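Local coordinates for protein peptidoglycan D,D-transpeptidase FtsI (Yersinia pestis, PDB 6SYN) that probably cross-links septal peptidoglycan as a class B penicillin-binding protein, a D,D-transpeptidase of cell division and a target of beta-lactam antibiotics, at residues Pro469-Val474 and Met506-Asp511; Leu188-Leu193 and Ser223-Pro228; Ser296-Leu301 and Met416-Leu421; His265-Glu270 and Ser310-Ala315. All coordinates share one frame; numbering follows the deposited sequence.

Interaction 1. Residues Pro469-Val474 and Met506-Asp511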
loop_
_atom_site.group_PDB
_atom_site.type_symbol
_atom_site.label_atom_id
_atom_site.label_comp_id
_atom_site.label_asym_id
_atom_site.label_seq_id
_atom_site.Cartn_x
_atom_site.Cartn_y
_atom_site.Cartn_z
ATOM N N PRO A 469 -3.641 16.851 -13.148
ATOM C CA PRO A 469 -3.415 15.574 -12.476
ATOM C C PRO A 469 -4.602 14.619 -12.633
ATOM O O PRO A 469 -5.732 15.056 -12.517
ATOM C CB PRO A 469 -3.249 15.946 -10.998
ATOM C CG PRO A 469 -2.784 17.385 -11.024
ATOM C CD PRO A 469 -3.463 17.991 -12.235
ATOM N N ARG A 470 -4.296 13.351 -12.899
ATOM C CA ARG A 470 -5.287 12.257 -13.029
ATOM C C ARG A 470 -5.034 11.219 -11.935
ATOM O O ARG A 470 -6.020 10.654 -11.419
ATOM C CB ARG A 470 -5.197 11.662 -14.438
ATOM C CG ARG A 470 -5.858 12.526 -15.503
ATOM C CD ARG A 470 -7.374 12.472 -15.423
ATOM N NE ARG A 470 -7.847 11.101 -15.590
ATOM C CZ ARG A 470 -8.075 10.508 -16.761
ATOM N NH1 ARG A 470 -7.894 11.167 -17.894
ATOM N NH2 ARG A 470 -8.483 9.250 -16.797
ATOM N N PHE A 471 -3.768 10.998 -11.571
ATOM C CA PHE A 471 -3.343 9.893 -10.678
ATOM C C PHE A 471 -2.464 10.432 -9.553
ATOM O O PHE A 471 -1.433 11.067 -9.828
ATOM C CB PHE A 471 -2.612 8.829 -11.491
ATOM C CG PHE A 471 -3.346 8.463 -12.753
ATOM C CD1 PHE A 471 -4.578 7.830 -12.691
ATOM C CD2 PHE A 471 -2.829 8.784 -13.996
ATOM C CE1 PHE A 471 -5.264 7.501 -13.849
ATOM C CE2 PHE A 471 -3.515 8.450 -15.151
ATOM C CZ PHE A 471 -4.730 7.814 -15.077
ATOM N N ALA A 472 -2.893 10.185 -8.319
ATOM C CA ALA A 472 -2.055 10.291 -7.109
ATOM C C ALA A 472 -1.376 8.935 -6.906
ATOM O O ALA A 472 -2.062 7.903 -7.057
ATOM C CB ALA A 472 -2.889 10.705 -5.924
ATOM N N LEU A 473 -0.070 8.947 -6.635
ATOM C CA LEU A 473 0.724 7.735 -6.304
ATOM C C LEU A 473 1.562 8.009 -5.055
ATOM O O LEU A 473 2.181 9.085 -4.988
ATOM C CB LEU A 473 1.611 7.364 -7.496
ATOM C CG LEU A 473 2.556 6.182 -7.286
ATOM C CD1 LEU A 473 1.796 4.931 -6.865
ATOM C CD2 LEU A 473 3.359 5.912 -8.552
ATOM N N VAL A 474 1.540 7.070 -4.106
ATOM C CA VAL A 474 2.481 6.989 -2.951
ATOM C C VAL A 474 3.293 5.695 -3.092
ATOM O O VAL A 474 2.722 4.658 -3.491
ATOM C CB VAL A 474 1.744 7.048 -1.597
ATOM C CG1 VAL A 474 2.662 6.720 -0.425
ATOM C CG2 VAL A 474 1.058 8.387 -1.377
ATOM N N MET A 506 -3.043 4.159 -19.660
ATOM C CA MET A 506 -4.301 4.948 -19.584
ATOM C C MET A 506 -4.358 5.987 -20.713
ATOM O O MET A 506 -5.286 6.824 -20.684
ATOM C CB MET A 506 -4.391 5.638 -18.219
ATOM C CG MET A 506 -4.441 4.649 -17.065
ATOM S SD MET A 506 -5.767 3.430 -17.285
ATOM C CE MET A 506 -7.197 4.477 -17.039
ATOM N N ASN A 507 -3.413 5.925 -21.661
ATOM C CA ASN A 507 -3.366 6.724 -22.916
ATOM C C ASN A 507 -3.485 8.221 -22.610
ATOM O O ASN A 507 -4.349 8.870 -23.230
ATOM C CB ASN A 507 -4.478 6.317 -23.889
ATOM C CG ASN A 507 -4.422 4.867 -24.322
ATOM O OD1 ASN A 507 -3.349 4.333 -24.600
ATOM N ND2 ASN A 507 -5.579 4.231 -24.408
ATOM N N ILE A 508 -2.656 8.760 -21.710
ATOM C CA ILE A 508 -2.719 10.198 -21.302
ATOM C C ILE A 508 -1.815 11.025 -22.223
ATOM O O ILE A 508 -0.626 10.683 -22.346
ATOM C CB ILE A 508 -2.350 10.395 -19.819
ATOM C CG1 ILE A 508 -3.194 9.514 -18.893
ATOM C CG2 ILE A 508 -2.443 11.865 -19.435
ATOM C CD1 ILE A 508 -4.684 9.789 -18.948
ATOM N N GLU A 509 -2.374 12.077 -22.830
ATOM C CA GLU A 509 -1.649 13.032 -23.709
ATOM C C GLU A 509 -0.461 13.589 -22.928
ATOM O O GLU A 509 -0.639 14.151 -21.851
ATOM C CB GLU A 509 -2.589 14.142 -24.195
ATOM C CG GLU A 509 -2.165 14.779 -25.514
ATOM C CD GLU A 509 -2.627 14.060 -26.778
ATOM O OE1 GLU A 509 -3.832 13.726 -26.867
ATOM O OE2 GLU A 509 -1.783 13.838 -27.680
ATOM N N PRO A 510 0.784 13.397 -23.420
ATOM C CA PRO A 510 1.976 13.999 -22.815
ATOM C C PRO A 510 1.858 15.505 -22.534
ATOM O O PRO A 510 0.977 16.133 -23.077
ATOM C CB PRO A 510 3.063 13.747 -23.869
ATOM C CG PRO A 510 2.630 12.466 -24.541
ATOM C CD PRO A 510 1.117 12.531 -24.561
ATOM N N ASP A 511 2.793 16.037 -21.740
ATOM C CA ASP A 511 2.620 17.270 -20.925
ATOM C C ASP A 511 3.712 18.313 -21.220
ATOM O O ASP A 511 3.486 19.490 -20.883
ATOM C CB ASP A 511 2.613 16.897 -19.440
ATOM C CG ASP A 511 1.515 17.563 -18.633
ATOM O OD1 ASP A 511 0.539 18.031 -19.250
ATOM O OD2 ASP A 511 1.648 17.612 -17.400
#
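F471 and I508 reach for each other from opposite directions, and the isoleucine arrives at the rim of the phenyl ring: I508 CG1 lies near the ring plane, 3.9 Å from F471 CE2. M506 comes to the neighbouring corner of the same ring at a slant, its CG 3.7 Å from F471 CZ and its CB 3.8 Å from that same atom. The far end of the ring thus meets two aliphatic chains at adjacent carbons, and the contact is purely apolar there. One face of the ring is taken by its own neighbour, since R470 CB stands 3.6 Å above the plane, over the ring centre. Beyond that CB the arginine chain folds at chi2 (-73°) and again at chi3 (-59°), a double bend that brings the guanidinium round to I508. There the methyl CD1 of I508 sits over one face of the group, 3.6 Å from R470 NH1. No hydrogen bond joins the two segments, whose closest CA atoms, those of R470 and I508, are 8.9 Å apart, so side chains alone span the gap. R470 and F471 can both point this way because they face A464 together in a classic beta bulge. Across from them, N507, with positive phi, closes helix 492-505 in a Schellman motif that turns I508 back toward the sheet. Residues M499 and V502 of that helix also touch F471. The arrangement is that of a C-terminal helix packed on the central antiparallel sheet of the penicillin-binding transpeptidase fold, here at the bulged start of strand 471-478.

Interaction 2. Residues Leu188-Leu193 and Ser223-Pro228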
loop_
_atom_site.group_PDB
_atom_site.type_symbol
_atom_site.label_atom_id
_atom_site.label_comp_id
_atom_site.label_asym_id
_atom_site.label_seq_id
_atom_site.Cartn_x
_atom_site.Cartn_y
_atom_site.Cartn_z
ATOM N N LEU A 188 1.557 -3.772 -12.824
ATOM C CA LEU A 188 2.655 -2.786 -13.012
ATOM C C LEU A 188 3.131 -2.282 -11.649
ATOM O O LEU A 188 4.347 -2.295 -11.397
ATOM C CB LEU A 188 2.185 -1.605 -13.859
ATOM C CG LEU A 188 3.160 -0.430 -13.873
ATOM C CD1 LEU A 188 4.494 -0.855 -14.473
ATOM C CD2 LEU A 188 2.585 0.760 -14.617
ATOM N N VAL A 189 2.205 -1.807 -10.821
ATOM C CA VAL A 189 2.523 -1.277 -9.465
ATOM C C VAL A 189 3.286 -2.359 -8.690
ATOM O O VAL A 189 4.442 -2.105 -8.321
ATOM C CB VAL A 189 1.258 -0.809 -8.723
ATOM C CG1 VAL A 189 1.512 -0.619 -7.237
ATOM C CG2 VAL A 189 0.704 0.472 -9.328
ATOM N N TYR A 190 2.674 -3.524 -8.464
ATOM C CA TYR A 190 3.240 -4.588 -7.596
ATOM C C TYR A 190 4.620 -5.013 -8.115
ATOM O O TYR A 190 5.520 -5.232 -7.286
ATOM C CB TYR A 190 2.317 -5.803 -7.499
ATOM C CG TYR A 190 2.985 -6.985 -6.844
ATOM C CD1 TYR A 190 3.053 -7.098 -5.465
ATOM C CD2 TYR A 190 3.612 -7.957 -7.608
ATOM C CE1 TYR A 190 3.696 -8.167 -4.863
ATOM C CE2 TYR A 190 4.256 -9.032 -7.023
ATOM C CZ TYR A 190 4.297 -9.139 -5.645
ATOM O OH TYR A 190 4.930 -10.201 -5.073
ATOM N N ARG A 191 4.780 -5.144 -9.434
ATOM C CA ARG A 191 6.018 -5.678 -10.063
ATOM C C ARG A 191 7.184 -4.717 -9.803
ATOM O O ARG A 191 8.303 -5.198 -9.533
ATOM C CB ARG A 191 5.791 -5.913 -11.558
ATOM C CG ARG A 191 7.060 -6.036 -12.389
ATOM C CD ARG A 191 6.742 -6.552 -13.780
ATOM N NE ARG A 191 5.973 -5.639 -14.636
ATOM C CZ ARG A 191 4.636 -5.595 -14.754
ATOM N NH1 ARG A 191 4.081 -4.739 -15.598
ATOM N NH2 ARG A 191 3.853 -6.387 -14.040
ATOM N N GLU A 192 6.940 -3.411 -9.892
ATOM C CA GLU A 192 7.978 -2.374 -9.652
ATOM C C GLU A 192 8.327 -2.358 -8.161
ATOM O O GLU A 192 9.524 -2.238 -7.837
ATOM C CB GLU A 192 7.491 -1.018 -10.167
ATOM C CG GLU A 192 7.316 -0.988 -11.675
ATOM C CD GLU A 192 8.584 -1.277 -12.457
ATOM O OE1 GLU A 192 9.671 -0.958 -11.954
ATOM O OE2 GLU A 192 8.479 -1.822 -13.565
ATOM N N LEU A 193 7.318 -2.501 -7.297
ATOM C CA LEU A 193 7.454 -2.429 -5.818
ATOM C C LEU A 193 8.251 -3.638 -5.320
ATOM O O LEU A 193 9.296 -3.442 -4.675
ATOM C CB LEU A 193 6.053 -2.413 -5.199
ATOM C CG LEU A 193 6.015 -2.398 -3.673
ATOM C CD1 LEU A 193 6.477 -1.047 -3.144
ATOM C CD2 LEU A 193 4.623 -2.736 -3.162
ATOM N N SER A 223 4.915 -5.532 -0.739
ATOM C CA SER A 223 5.997 -6.543 -0.755
ATOM C C SER A 223 6.604 -6.588 0.643
ATOM O O SER A 223 6.941 -5.538 1.183
ATOM C CB SER A 223 7.020 -6.221 -1.805
ATOM O OG SER A 223 8.033 -7.214 -1.842
ATOM N N PRO A 224 6.756 -7.775 1.276
ATOM C CA PRO A 224 6.451 -9.067 0.648
ATOM C C PRO A 224 4.959 -9.419 0.540
ATOM O O PRO A 224 4.159 -8.898 1.301
ATOM C CB PRO A 224 7.118 -10.061 1.604
ATOM C CG PRO A 224 6.993 -9.390 2.951
ATOM C CD PRO A 224 7.253 -7.928 2.652
ATOM N N SER A 225 4.627 -10.296 -0.407
ATOM C CA SER A 225 3.256 -10.824 -0.602
ATOM C C SER A 225 3.242 -12.301 -0.209
ATOM O O SER A 225 4.116 -12.702 0.587
ATOM C CB SER A 225 2.772 -10.607 -2.008
ATOM O OG SER A 225 1.350 -10.656 -2.060
ATOM N N TYR A 226 2.262 -13.052 -0.713
ATOM C CA TYR A 226 2.091 -14.509 -0.494
ATOM C C TYR A 226 1.321 -15.072 -1.680
ATOM O O TYR A 226 0.650 -14.285 -2.371
ATOM C CB TYR A 226 1.368 -14.798 0.826
ATOM C CG TYR A 226 -0.098 -14.442 0.893
ATOM C CD1 TYR A 226 -1.076 -15.326 0.466
ATOM C CD2 TYR A 226 -0.517 -13.245 1.446
ATOM C CE1 TYR A 226 -2.426 -15.017 0.554
ATOM C CE2 TYR A 226 -1.859 -12.918 1.539
ATOM C CZ TYR A 226 -2.820 -13.807 1.096
ATOM O OH TYR A 226 -4.139 -13.475 1.198
ATOM N N ASN A 227 1.413 -16.383 -1.900
ATOM C CA ASN A 227 0.631 -17.078 -2.952
ATOM C C ASN A 227 -0.650 -17.636 -2.331
ATOM O O ASN A 227 -0.600 -18.525 -1.484
ATOM C CB ASN A 227 1.459 -18.140 -3.673
ATOM C CG ASN A 227 0.769 -18.668 -4.916
ATOM O OD1 ASN A 227 -0.344 -18.260 -5.252
ATOM N ND2 ASN A 227 1.429 -19.579 -5.612
ATOM N N PRO A 228 -1.835 -17.125 -2.743
ATOM C CA PRO A 228 -3.112 -17.530 -2.155
ATOM C C PRO A 228 -3.698 -18.801 -2.782
ATOM O O PRO A 228 -4.714 -19.258 -2.316
ATOM C CB PRO A 228 -4.014 -16.330 -2.473
ATOM C CG PRO A 228 -3.500 -15.831 -3.806
ATOM C CD PRO A 228 -2.012 -16.121 -3.802
#
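Van der Waals contact carries the meeting of Y190 and L193 with S225 and S223, and no hydrogen bond crosses between the two segments. At the first pair the phenol end of Y190 comes up to the serine methylene: S225 CB is 3.8 Å from Y190 OH and 3.9 Å from Y190 CE1, approaching the ring obliquely. A chi1 of 169° sets Y190 CG opposite the backbone N and extends the ring from the helix, so that its outer end reaches a loop the CB bond does not point at. At the second pair L193 lies beside the backbone: its methyl CD2 is 3.7 Å from S223 N, while L193 CG and S223 CB are 4.4 Å apart. This is also where the main chains come nearest, with 6.7 Å between the CA atoms of L193 and S223.

The polar interactions lead to a third part of the chain. Y190 OH is hydrogen-bonded to Q118 NE2 and S225 OG to Q118 O, so both hydroxyl groups meet the same glutamine, one at its side chain and the other at its backbone carbonyl. S223 OG has a weak bond with N194 ND2.

A cis peptide before P224 redirects the chain directly after strand 217-223. V189, Y190 and L193 all touch A221 of that strand, which lays helix 183-199 on the face of the sheet at outermost strand 217-223. Chemically, then, the direct contact supplies close fit without directional bonds, whereas the hydroxyls of Y190 and S225 are satisfied by Q118, which links helix and loop indirectly.

Interaction 3. Residues Ser296-Leu301 and Met416-Leu421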
loop_
_atom_site.group_PDB
_atom_site.type_symbol
_atom_site.label_atom_id
_atom_site.label_comp_id
_atom_site.label_asym_id
_atom_site.label_seq_id
_atom_site.Cartn_x
_atom_site.Cartn_y
_atom_site.Cartn_z
ATOM N N SER A 296 14.175 30.250 -1.480
ATOM C CA SER A 296 12.787 30.624 -1.863
ATOM C C SER A 296 11.823 29.552 -1.340
ATOM O O SER A 296 12.305 28.476 -0.922
ATOM C CB SER A 296 12.634 30.812 -3.351
ATOM O OG SER A 296 12.660 29.562 -4.030
ATOM N N VAL A 297 10.516 29.841 -1.366
ATOM C CA VAL A 297 9.434 28.908 -0.930
ATOM C C VAL A 297 9.460 27.674 -1.841
ATOM O O VAL A 297 9.359 26.542 -1.313
ATOM C CB VAL A 297 8.057 29.599 -0.911
ATOM C CG1 VAL A 297 6.926 28.615 -0.666
ATOM C CG2 VAL A 297 8.005 30.708 0.123
ATOM N N THR A 298 9.602 27.878 -3.153
ATOM C CA THR A 298 9.843 26.799 -4.145
ATOM C C THR A 298 11.057 25.983 -3.682
ATOM O O THR A 298 10.946 24.747 -3.596
ATOM C CB THR A 298 10.046 27.386 -5.547
ATOM O OG1 THR A 298 9.067 28.408 -5.740
ATOM C CG2 THR A 298 9.934 26.354 -6.648
ATOM N N GLY A 299 12.161 26.672 -3.381
ATOM C CA GLY A 299 13.435 26.079 -2.932
ATOM C C GLY A 299 13.269 25.185 -1.711
ATOM O O GLY A 299 13.987 24.170 -1.627
ATOM N N ILE A 300 12.362 25.539 -0.795
ATOM C CA ILE A 300 12.103 24.789 0.471
ATOM C C ILE A 300 11.559 23.389 0.142
ATOM O O ILE A 300 12.006 22.425 0.795
ATOM C CB ILE A 300 11.194 25.615 1.404
ATOM C CG1 ILE A 300 11.967 26.823 1.938
ATOM C CG2 ILE A 300 10.619 24.779 2.541
ATOM C CD1 ILE A 300 11.107 27.997 2.330
ATOM N N LEU A 301 10.671 23.255 -0.844
ATOM C CA LEU A 301 10.150 21.929 -1.282
ATOM C C LEU A 301 11.168 21.241 -2.208
ATOM O O LEU A 301 11.265 20.005 -2.153
ATOM C CB LEU A 301 8.788 22.114 -1.964
ATOM C CG LEU A 301 7.682 22.699 -1.082
ATOM C CD1 LEU A 301 6.439 22.994 -1.905
ATOM C CD2 LEU A 301 7.334 21.771 0.069
ATOM N N MET A 416 5.995 21.935 -6.691
ATOM C CA MET A 416 6.380 20.511 -6.482
ATOM C C MET A 416 7.020 19.924 -7.751
ATOM O O MET A 416 7.644 18.851 -7.630
ATOM C CB MET A 416 5.168 19.675 -6.055
ATOM C CG MET A 416 4.803 19.874 -4.597
ATOM S SD MET A 416 3.063 19.520 -4.262
ATOM C CE MET A 416 3.043 17.732 -4.366
ATOM N N GLU A 417 6.900 20.600 -8.906
ATOM C CA GLU A 417 7.533 20.189 -10.193
ATOM C C GLU A 417 9.054 20.282 -10.076
ATOM O O GLU A 417 9.763 19.565 -10.807
ATOM C CB GLU A 417 7.075 21.084 -11.342
ATOM C CG GLU A 417 5.593 20.966 -11.625
ATOM C CD GLU A 417 5.182 21.287 -13.047
ATOM O OE1 GLU A 417 4.183 21.996 -13.212
ATOM O OE2 GLU A 417 5.858 20.818 -13.977
ATOM N N SER A 418 9.508 21.161 -9.187
ATOM C CA SER A 418 10.926 21.481 -8.896
ATOM C C SER A 418 11.676 20.251 -8.367
ATOM O O SER A 418 12.910 20.203 -8.530
ATOM C CB SER A 418 10.979 22.610 -7.904
ATOM O OG SER A 418 12.280 23.159 -7.834
ATOM N N VAL A 419 10.974 19.305 -7.741
ATOM C CA VAL A 419 11.599 18.172 -7.002
ATOM C C VAL A 419 12.164 17.164 -8.015
ATOM O O VAL A 419 13.231 16.601 -7.730
ATOM C CB VAL A 419 10.605 17.546 -6.001
ATOM C CG1 VAL A 419 11.195 16.356 -5.255
ATOM C CG2 VAL A 419 10.103 18.586 -5.009
ATOM N N ALA A 420 11.505 16.980 -9.167
ATOM C CA ALA A 420 11.912 16.045 -10.246
ATOM C C ALA A 420 12.629 16.789 -11.384
ATOM O O ALA A 420 12.981 16.133 -12.381
ATOM C CB ALA A 420 10.703 15.304 -10.762
ATOM N N LEU A 421 12.836 18.104 -11.256
ATOM C CA LEU A 421 13.654 18.905 -12.206
ATOM C C LEU A 421 15.048 19.087 -11.612
ATOM O O LEU A 421 15.212 19.022 -10.394
ATOM C CB LEU A 421 12.960 20.243 -12.490
ATOM C CG LEU A 421 11.724 20.150 -13.385
ATOM C CD1 LEU A 421 10.885 21.417 -13.310
ATOM C CD2 LEU A 421 12.111 19.850 -14.827
#
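The first torsions of V419 and T298 decide which methyl groups meet the opposite segment. In V419, chi1 of 178° puts CG1 opposite the backbone N and leaves CG2 opposite the carbonyl carbon; CG2 is the branch that comes to the main chain of the helix, 3.4 Å from L301 O. In T298, chi1 of -43° puts OG1 opposite the carbonyl carbon and CG2 opposite the backbone N, and CG2 is the branch that meets S418, 4.1 Å from both S418 CB and S418 OG. The third pair is looser: L301 CD1 and M416 CG are 4.4 Å apart, although the CB bond of M416 points away from the helix.

No hydrogen bond crosses, and the pairing of L301 O with a methyl is packing alone. Main chains approach to 6.6 Å between the CA atoms of L301 and M416. The helix start is secured from within: S296 is its N-cap, with OG accepting from G299 N at 3.0 Å and an N-H...O angle of 159°.

The contact sets helix 297-303 against the turn that follows helix 406-416. M415 of the latter touches V297, T298 and L301. L301 also packs on K255 and V259 of helix 255-264, K255 being one of the residues that line the ligand pocket, while M416 reaches P256 of that helix. M416 and V419 also touch A437 and I438 of edge strand 437-446, respectively.

Interaction 4. Residues His265-Glu270 and Ser310-Ala315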
loop_
_atom_site.group_PDB
_atom_site.type_symbol
_atom_site.label_atom_id
_atom_site.label_comp_id
_atom_site.label_asym_id
_atom_site.label_seq_id
_atom_site.Cartn_x
_atom_site.Cartn_y
_atom_site.Cartn_z
ATOM N N HIS A 265 -2.174 31.894 5.254
ATOM C CA HIS A 265 -2.010 32.706 6.491
ATOM C C HIS A 265 -1.235 33.995 6.190
ATOM O O HIS A 265 -1.022 34.773 7.133
ATOM C CB HIS A 265 -1.328 31.877 7.590
ATOM C CG HIS A 265 -2.248 30.965 8.329
ATOM N ND1 HIS A 265 -2.466 31.085 9.687
ATOM C CD2 HIS A 265 -3.000 29.921 7.918
ATOM C CE1 HIS A 265 -3.309 30.149 10.082
ATOM N NE2 HIS A 265 -3.650 29.422 9.016
ATOM N N GLY A 266 -0.811 34.202 4.938
ATOM C CA GLY A 266 -0.079 35.403 4.490
ATOM C C GLY A 266 1.277 35.534 5.167
ATOM O O GLY A 266 1.824 36.652 5.184
ATOM N N VAL A 267 1.812 34.432 5.696
ATOM C CA VAL A 267 3.135 34.374 6.384
ATOM C C VAL A 267 4.239 34.623 5.346
ATOM O O VAL A 267 5.259 35.257 5.699
ATOM C CB VAL A 267 3.296 33.024 7.108
ATOM C CG1 VAL A 267 4.748 32.670 7.392
ATOM C CG2 VAL A 267 2.477 32.990 8.386
ATOM N N VAL A 268 4.032 34.138 4.118
ATOM C CA VAL A 268 4.980 34.254 2.969
ATOM C C VAL A 268 4.169 34.491 1.691
ATOM O O VAL A 268 2.922 34.418 1.746
ATOM C CB VAL A 268 5.869 33.001 2.815
ATOM C CG1 VAL A 268 6.988 32.959 3.842
ATOM C CG2 VAL A 268 5.061 31.712 2.856
ATOM N N LYS A 269 4.878 34.752 0.591
ATOM C CA LYS A 269 4.339 34.855 -0.790
ATOM C C LYS A 269 5.187 33.946 -1.692
ATOM O O LYS A 269 6.345 33.683 -1.325
ATOM C CB LYS A 269 4.341 36.331 -1.204
ATOM C CG LYS A 269 3.881 37.289 -0.107
ATOM C CD LYS A 269 3.444 38.658 -0.577
ATOM C CE LYS A 269 2.087 38.657 -1.250
ATOM N NZ LYS A 269 2.214 38.581 -2.724
ATOM N N GLU A 270 4.637 33.473 -2.815
ATOM C CA GLU A 270 5.287 32.479 -3.719
ATOM C C GLU A 270 6.796 32.713 -3.793
ATOM O O GLU A 270 7.560 31.736 -3.633
ATOM C CB GLU A 270 4.815 32.606 -5.164
ATOM C CG GLU A 270 3.393 32.160 -5.409
ATOM C CD GLU A 270 2.873 32.605 -6.766
ATOM O OE1 GLU A 270 3.377 33.628 -7.278
ATOM O OE2 GLU A 270 1.981 31.927 -7.313
ATOM N N SER A 310 10.138 24.645 9.245
ATOM C CA SER A 310 10.109 24.904 10.709
ATOM C C SER A 310 9.819 26.390 10.941
ATOM O O SER A 310 9.039 26.715 11.855
ATOM C CB SER A 310 11.388 24.491 11.395
ATOM O OG SER A 310 12.372 25.510 11.276
ATOM N N LYS A 311 10.427 27.261 10.138
ATOM C CA LYS A 311 10.234 28.728 10.266
ATOM C C LYS A 311 8.802 29.081 9.846
ATOM O O LYS A 311 8.241 30.015 10.453
ATOM C CB LYS A 311 11.317 29.491 9.497
ATOM C CG LYS A 311 12.633 29.615 10.253
ATOM C CD LYS A 311 13.760 30.218 9.456
ATOM C CE LYS A 311 15.017 30.400 10.281
ATOM N NZ LYS A 311 15.909 31.440 9.712
ATOM N N LEU A 312 8.221 28.348 8.886
ATOM C CA LEU A 312 6.839 28.592 8.379
ATOM C C LEU A 312 5.815 28.163 9.439
ATOM O O LEU A 312 4.889 28.946 9.717
ATOM C CB LEU A 312 6.623 27.840 7.059
ATOM C CG LEU A 312 7.458 28.312 5.865
ATOM C CD1 LEU A 312 7.125 27.502 4.618
ATOM C CD2 LEU A 312 7.269 29.800 5.600
ATOM N N ALA A 313 5.983 26.966 10.006
ATOM C CA ALA A 313 5.191 26.445 11.146
ATOM C C ALA A 313 5.162 27.467 12.289
ATOM O O ALA A 313 4.053 27.782 12.755
ATOM C CB ALA A 313 5.768 25.138 11.620
ATOM N N LEU A 314 6.334 27.956 12.717
ATOM C CA LEU A 314 6.500 28.750 13.968
ATOM C C LEU A 314 6.114 30.221 13.746
ATOM O O LEU A 314 6.005 30.943 14.753
ATOM C CB LEU A 314 7.940 28.615 14.481
ATOM C CG LEU A 314 8.261 27.295 15.186
ATOM C CD1 LEU A 314 9.763 27.084 15.309
ATOM C CD2 LEU A 314 7.612 27.233 16.560
ATOM N N ALA A 315 5.884 30.658 12.500
ATOM C CA ALA A 315 5.272 31.977 12.198
ATOM C C ALA A 315 3.742 31.843 12.209
ATOM O O ALA A 315 3.061 32.788 11.760
ATOM C CB ALA A 315 5.780 32.520 10.882
#
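V267 and A315 bring the two backbones to 6.6 Å between CA atoms, just beyond G266, whose positive phi (64°) ends helix 255-264 in a Schellman motif. V267 uses both branches on the alanine. Its CG1, opposite the backbone N at chi1 159°, lies 3.6 Å from A315 CB, and its CG2 is 3.4 Å from A315 O, a packing contact and not a hydrogen bond. The next valine turns to a different partner: V268 CG1 is 3.6 Å from L312 CD2, and V268 CG2 is 4.0 Å from that same methyl, which thus meets both valine branches. The side chains of V268 and L312 cross at about a right angle. V267 CG1 adds a looser touch on L312 CD2 at 4.2 Å. The contact is wholly apolar in its side chains, running from buried L312 to exposed A315.

Within the penicillin-binding transpeptidase domain, it joins the loop after helix 255-264 to the end of helix 306-314. V258 and A262 of helix 255-264 touch L312, and A262 also meets V268. The loop thus packs beside the place where these two helices meet, with M316 touching V267 and helix 319-327 lying close by at A313 and H265.

None of the four contacts has a hydrogen bond between its segments; they differ in burial and in what surrounds them. Interactions 2 and 3 are buried, whereas interactions 1 and 4 are partly buried and run out toward solvent. Interactions 1 and 2 lie on the central antiparallel sheet and share helix 492-505, which touches side chains of both, though their nearest atoms stay about 5 Å apart. Interaction 3 lies nearer the ligand pocket and interaction 4 farther out; they touch through V297, which packs on V268 and the carbonyls of K269 and E270, and both draw on helix 255-264. Aromatic rings take part in 1 and 2; 3 and 4 combine aliphatic contacts with methyls against a backbone carbonyl and, in 3, a serine side chain.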